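Local coordinates for hypothetical protein (Nostoc punctiforme, PDB 2O62), which is of unknown function but belongs to the DUF3598 family and folds into calycin-like beta domains, at residues A[188-200]-A[204-216]. Residues are numbered along the deposited sequence; the frame is centred on the assembly and turned at random.
Sequences TITSTATIKGSIV and QDPEKQVQVLLLP. With GOL (glycerol), chain F.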
loop_
_atom_site.group_PDB
_atom_site.type_symbol
_atom_site.label_atom_id
_atom_site.label_comp_id
_atom_site.label_asym_id
_atom_site.label_seq_id
_atom_site.Cartn_x
_atom_site.Cartn_y
_atom_site.Cartn_z
ATOM N N THR A 188 16.742 -12.643 4.783
ATOM C CA THR A 188 17.288 -11.279 4.895
ATOM C C THR A 188 17.858 -10.797 3.550
ATOM O O THR A 188 18.550 -11.555 2.864
ATOM C CB THR A 188 18.346 -11.200 5.981
ATOM O OG1 THR A 188 17.752 -11.595 7.234
ATOM C CG2 THR A 188 18.890 -9.795 6.094
ATOM N N ILE A 189 17.546 -9.552 3.193
ATOM C CA ILE A 189 18.126 -8.908 1.992
ATOM C C ILE A 189 18.739 -7.570 2.387
ATOM O O ILE A 189 18.062 -6.765 2.997
ATOM C CB ILE A 189 17.081 -8.698 0.939
ATOM C CG1 ILE A 189 16.548 -10.047 0.443
ATOM C CG2 ILE A 189 17.646 -7.803 -0.197
ATOM C CD1 ILE A 189 15.219 -9.937 -0.212
ATOM N N THR A 190 20.038 -7.405 2.136
ATOM C CA THR A 190 20.778 -6.216 2.462
ATOM C C THR A 190 21.293 -5.618 1.153
ATOM O O THR A 190 21.988 -6.266 0.440
ATOM C CB THR A 190 21.905 -6.529 3.367
ATOM O OG1 THR A 190 21.393 -7.178 4.537
ATOM C CG2 THR A 190 22.635 -5.276 3.776
ATOM N N SER A 191 20.884 -4.394 0.845
ATOM C CA SER A 191 21.286 -3.736 -0.424
ATOM C C SER A 191 21.561 -2.278 -0.195
ATOM O O SER A 191 20.974 -1.653 0.671
ATOM C CB SER A 191 20.195 -3.861 -1.493
ATOM O OG SER A 191 20.635 -3.314 -2.730
ATOM N N THR A 192 22.465 -1.734 -0.984
ATOM C CA THR A 192 22.751 -0.306 -0.995
ATOM C C THR A 192 21.901 0.387 -2.050
ATOM O O THR A 192 21.570 -0.223 -3.061
ATOM C CB THR A 192 24.233 -0.150 -1.240
ATOM O OG1 THR A 192 24.902 -0.760 -0.117
ATOM C CG2 THR A 192 24.665 1.263 -1.385
ATOM N N ALA A 193 21.492 1.618 -1.774
ATOM C CA ALA A 193 20.715 2.432 -2.686
ATOM C C ALA A 193 21.284 3.840 -2.810
ATOM O O ALA A 193 22.000 4.330 -1.929
ATOM C CB ALA A 193 19.334 2.528 -2.209
ATOM N N THR A 194 20.954 4.510 -3.904
ATOM C CA THR A 194 21.291 5.926 -4.050
ATOM C C THR A 194 20.041 6.754 -3.791
ATOM O O THR A 194 18.918 6.340 -4.091
ATOM C CB THR A 194 21.828 6.268 -5.433
ATOM O OG1 THR A 194 20.973 5.716 -6.425
ATOM C CG2 THR A 194 23.201 5.706 -5.614
ATOM N N ILE A 195 20.230 7.933 -3.225
ATOM C CA ILE A 195 19.083 8.819 -2.958
ATOM C C ILE A 195 19.132 9.990 -3.906
ATOM O O ILE A 195 20.155 10.631 -4.045
ATOM C CB ILE A 195 19.098 9.387 -1.538
ATOM C CG1 ILE A 195 19.245 8.286 -0.495
ATOM C CG2 ILE A 195 17.811 10.151 -1.277
ATOM C CD1 ILE A 195 20.049 8.771 0.697
ATOM N N LYS A 196 18.017 10.272 -4.553
ATOM C CA LYS A 196 17.926 11.402 -5.488
ATOM C C LYS A 196 16.559 12.063 -5.214
ATOM O O LYS A 196 15.516 11.597 -5.675
ATOM C CB LYS A 196 18.055 10.900 -6.922
ATOM C CG LYS A 196 18.985 9.650 -7.056
ATOM C CD LYS A 196 19.173 9.116 -8.488
ATOM C CE LYS A 196 17.856 8.745 -9.202
ATOM N NZ LYS A 196 18.046 8.767 -10.707
ATOM N N GLY A 197 16.600 13.077 -4.361
ATOM C CA GLY A 197 15.417 13.809 -3.924
ATOM C C GLY A 197 14.462 12.942 -3.131
ATOM O O GLY A 197 14.797 12.444 -2.063
ATOM N N SER A 198 13.266 12.775 -3.681
ATOM C CA SER A 198 12.212 11.972 -3.073
ATOM C C SER A 198 12.258 10.508 -3.523
ATOM O O SER A 198 11.392 9.716 -3.142
ATOM C CB SER A 198 10.845 12.588 -3.414
ATOM O OG SER A 198 10.598 12.572 -4.809
ATOM N N ILE A 199 13.266 10.151 -4.340
ATOM C CA ILE A 199 13.411 8.785 -4.850
ATOM C C ILE A 199 14.684 8.125 -4.354
ATOM O O ILE A 199 15.765 8.684 -4.472
ATOM C CB ILE A 199 13.421 8.723 -6.387
ATOM C CG1 ILE A 199 12.010 8.950 -6.924
ATOM C CG2 ILE A 199 13.889 7.342 -6.868
ATOM C CD1 ILE A 199 11.992 9.405 -8.369
ATOM N N VAL A 200 14.523 6.910 -3.862
ATOM C CA VAL A 200 15.612 6.051 -3.454
ATOM C C VAL A 200 15.653 4.923 -4.471
ATOM O O VAL A 200 14.656 4.218 -4.664
ATOM C CB VAL A 200 15.399 5.504 -2.038
ATOM C CG1 VAL A 200 16.508 4.555 -1.636
ATOM C CG2 VAL A 200 15.251 6.697 -1.037
ATOM N N GLN A 204 21.252 -2.481 -8.103
ATOM C CA GLN A 204 22.445 -3.320 -8.181
ATOM C C GLN A 204 22.098 -4.810 -8.097
ATOM O O GLN A 204 22.576 -5.627 -8.885
ATOM C CB GLN A 204 23.415 -2.929 -7.042
ATOM C CG GLN A 204 24.850 -3.412 -7.166
ATOM C CD GLN A 204 25.765 -2.778 -6.112
ATOM O OE1 GLN A 204 25.571 -2.987 -4.906
ATOM N NE2 GLN A 204 26.737 -1.963 -6.560
ATOM N N ASP A 205 21.254 -5.138 -7.133
ATOM C CA ASP A 205 21.021 -6.521 -6.683
ATOM C C ASP A 205 19.815 -7.085 -7.421
ATOM O O ASP A 205 18.804 -6.436 -7.465
ATOM C CB ASP A 205 20.757 -6.399 -5.173
ATOM C CG ASP A 205 20.626 -7.712 -4.452
ATOM O OD1 ASP A 205 20.198 -8.694 -5.080
ATOM O OD2 ASP A 205 20.933 -7.712 -3.214
ATOM N N PRO A 206 19.912 -8.294 -8.013
ATOM C CA PRO A 206 18.720 -8.862 -8.659
ATOM C C PRO A 206 17.554 -9.146 -7.731
ATOM O O PRO A 206 16.422 -9.234 -8.216
ATOM C CB PRO A 206 19.258 -10.166 -9.283
ATOM C CG PRO A 206 20.456 -10.485 -8.482
ATOM C CD PRO A 206 21.076 -9.179 -8.170
ATOM N N GLU A 207 17.793 -9.259 -6.418
ATOM C CA GLU A 207 16.703 -9.403 -5.432
ATOM C C GLU A 207 16.020 -8.080 -5.019
ATOM O O GLU A 207 15.068 -8.081 -4.230
ATOM C CB GLU A 207 17.211 -10.104 -4.136
ATOM C CG GLU A 207 17.716 -11.524 -4.319
ATOM C CD GLU A 207 16.616 -12.567 -4.652
ATOM O OE1 GLU A 207 15.452 -12.257 -4.409
ATOM O OE2 GLU A 207 16.941 -13.690 -5.122
ATOM N N LYS A 208 16.563 -6.945 -5.449
ATOM C CA LYS A 208 15.960 -5.659 -5.101
ATOM C C LYS A 208 16.187 -4.654 -6.196
ATOM O O LYS A 208 17.186 -3.944 -6.197
ATOM C CB LYS A 208 16.479 -5.146 -3.746
ATOM C CG LYS A 208 15.496 -4.087 -3.141
ATOM C CD LYS A 208 15.704 -3.885 -1.648
ATOM C CE LYS A 208 14.720 -2.871 -1.032
ATOM N NZ LYS A 208 13.379 -3.563 -0.790
ATOM N N GLN A 209 15.284 -4.685 -7.182
ATOM C CA GLN A 209 15.311 -3.806 -8.367
ATOM C C GLN A 209 14.114 -2.874 -8.298
ATOM O O GLN A 209 13.081 -3.173 -8.874
ATOM C CB GLN A 209 15.235 -4.662 -9.625
ATOM C CG GLN A 209 16.521 -5.443 -9.884
ATOM C CD GLN A 209 17.633 -4.566 -10.314
ATOM O OE1 GLN A 209 17.517 -3.861 -11.323
ATOM N NE2 GLN A 209 18.754 -4.617 -9.591
ATOM N N VAL A 210 14.234 -1.787 -7.529
ATOM C CA VAL A 210 13.047 -1.003 -7.154
ATOM C C VAL A 210 13.377 0.437 -6.988
ATOM O O VAL A 210 14.547 0.804 -6.810
ATOM C CB VAL A 210 12.328 -1.495 -5.868
ATOM C CG1 VAL A 210 11.858 -2.905 -5.979
ATOM C CG2 VAL A 210 13.190 -1.313 -4.640
ATOM N N GLN A 211 12.363 1.283 -7.129
ATOM C CA GLN A 211 12.490 2.679 -6.725
ATOM C C GLN A 211 11.583 2.857 -5.547
ATOM O O GLN A 211 10.488 2.326 -5.537
ATOM C CB GLN A 211 12.122 3.682 -7.836
ATOM C CG GLN A 211 10.643 3.720 -8.297
ATOM C CD GLN A 211 10.281 5.104 -8.918
ATOM O OE1 GLN A 211 10.955 5.537 -9.846
ATOM N NE2 GLN A 211 9.264 5.820 -8.344
ATOM N N VAL A 212 12.008 3.639 -4.560
ATOM C CA VAL A 212 11.087 3.963 -3.445
ATOM C C VAL A 212 10.802 5.435 -3.527
ATOM O O VAL A 212 11.723 6.211 -3.650
ATOM C CB VAL A 212 11.702 3.645 -2.082
ATOM C CG1 VAL A 212 10.690 3.907 -0.986
ATOM C CG2 VAL A 212 12.185 2.225 -2.038
ATOM N N LEU A 213 9.532 5.805 -3.508
ATOM C CA LEU A 213 9.167 7.197 -3.596
ATOM C C LEU A 213 8.562 7.638 -2.277
ATOM O O LEU A 213 7.660 6.976 -1.728
ATOM C CB LEU A 213 8.190 7.400 -4.741
ATOM C CG LEU A 213 7.560 8.775 -4.882
ATOM C CD1 LEU A 213 8.591 9.804 -5.307
ATOM C CD2 LEU A 213 6.420 8.758 -5.876
ATOM N N LEU A 214 9.072 8.744 -1.755
ATOM C CA LEU A 214 8.619 9.252 -0.469
ATOM C C LEU A 214 7.523 10.281 -0.736
ATOM O O LEU A 214 7.693 11.150 -1.597
ATOM C CB LEU A 214 9.775 9.924 0.242
ATOM C CG LEU A 214 11.050 9.055 0.331
ATOM C CD1 LEU A 214 12.141 9.869 0.997
ATOM C CD2 LEU A 214 10.779 7.770 1.026
ATOM N N LEU A 215 6.411 10.159 -0.025
ATOM C CA LEU A 215 5.232 10.937 -0.316
ATOM C C LEU A 215 4.666 11.678 0.879
ATOM O O LEU A 215 5.144 11.529 2.034
ATOM C CB LEU A 215 4.159 9.977 -0.863
ATOM C CG LEU A 215 4.433 9.352 -2.242
ATOM C CD1 LEU A 215 3.554 8.109 -2.452
ATOM C CD2 LEU A 215 4.251 10.394 -3.353
ATOM N N PRO A 216 3.635 12.507 0.625
ATOM C CA PRO A 216 2.911 13.078 1.741
ATOM C C PRO A 216 2.267 12.055 2.724
ATOM O O PRO A 216 2.058 10.849 2.414
ATOM C CB PRO A 216 1.806 13.887 1.055
ATOM C CG PRO A 216 2.332 14.195 -0.303
ATOM C CD PRO A 216 3.117 13.004 -0.680
HETATM C C1 GOL F . 27.843 -1.015 -3.306
HETATM O O1 GOL F . 28.417 -0.898 -4.580
HETATM C C2 GOL F . 27.742 -2.492 -2.900
HETATM O O2 GOL F . 26.400 -2.927 -2.769
HETATM C C3 GOL F . 28.331 -2.555 -1.539
HETATM O O3 GOL F . 27.885 -1.407 -0.875
HETATM O O HOH W 1 19.703 -3.365 -5.509
HETATM O O HOH W 2 21.486 -0.178 -5.793
#
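V200 and V212 form an antiparallel hydrogen-bonded pair, V200 N donating to V212 O at 2.9 Å and V212 N returning a nearly straight bond to V200 O. Their side chains rise from the same face of the sheet, V200 CB lying 4.1 Å from V212 CB. The opposite face carries the non-hydrogen-bonded pair I199 and L213, whose side chains cross obliquely: I199 CG1 meets L213 CD1 at 3.9 Å. With CG anti to the backbone N (chi1 173°), L213 also brings CD1 to 3.5 Å from S198 O. S198, in the type II' turn from K196 to I199 that joins strand 187-196 to strand 199-202, takes L214 N on its carbonyl oxygen.

At the start of 204-216, strand 187-196 packs against the type I turn from D205 to K208. S191 OG comes within 3.9 Å of D205 CB, and a water accepts from D205 N, donates to K208 O and also bonds S191 OG. D205 OD1 closes an Asx turn, accepting E207 N at 2.8 Å from above the carboxylate plane. Were D205 replaced by alanine, E207 N would probably lose this acceptor and the turn its side-chain tie.

Strands 199-202 and 210-214 form a hairpin in the C-terminal antiparallel barrel, between strands 187-196 and 219-224; L213 reaches L120 of strand 117-127, in the other sheet.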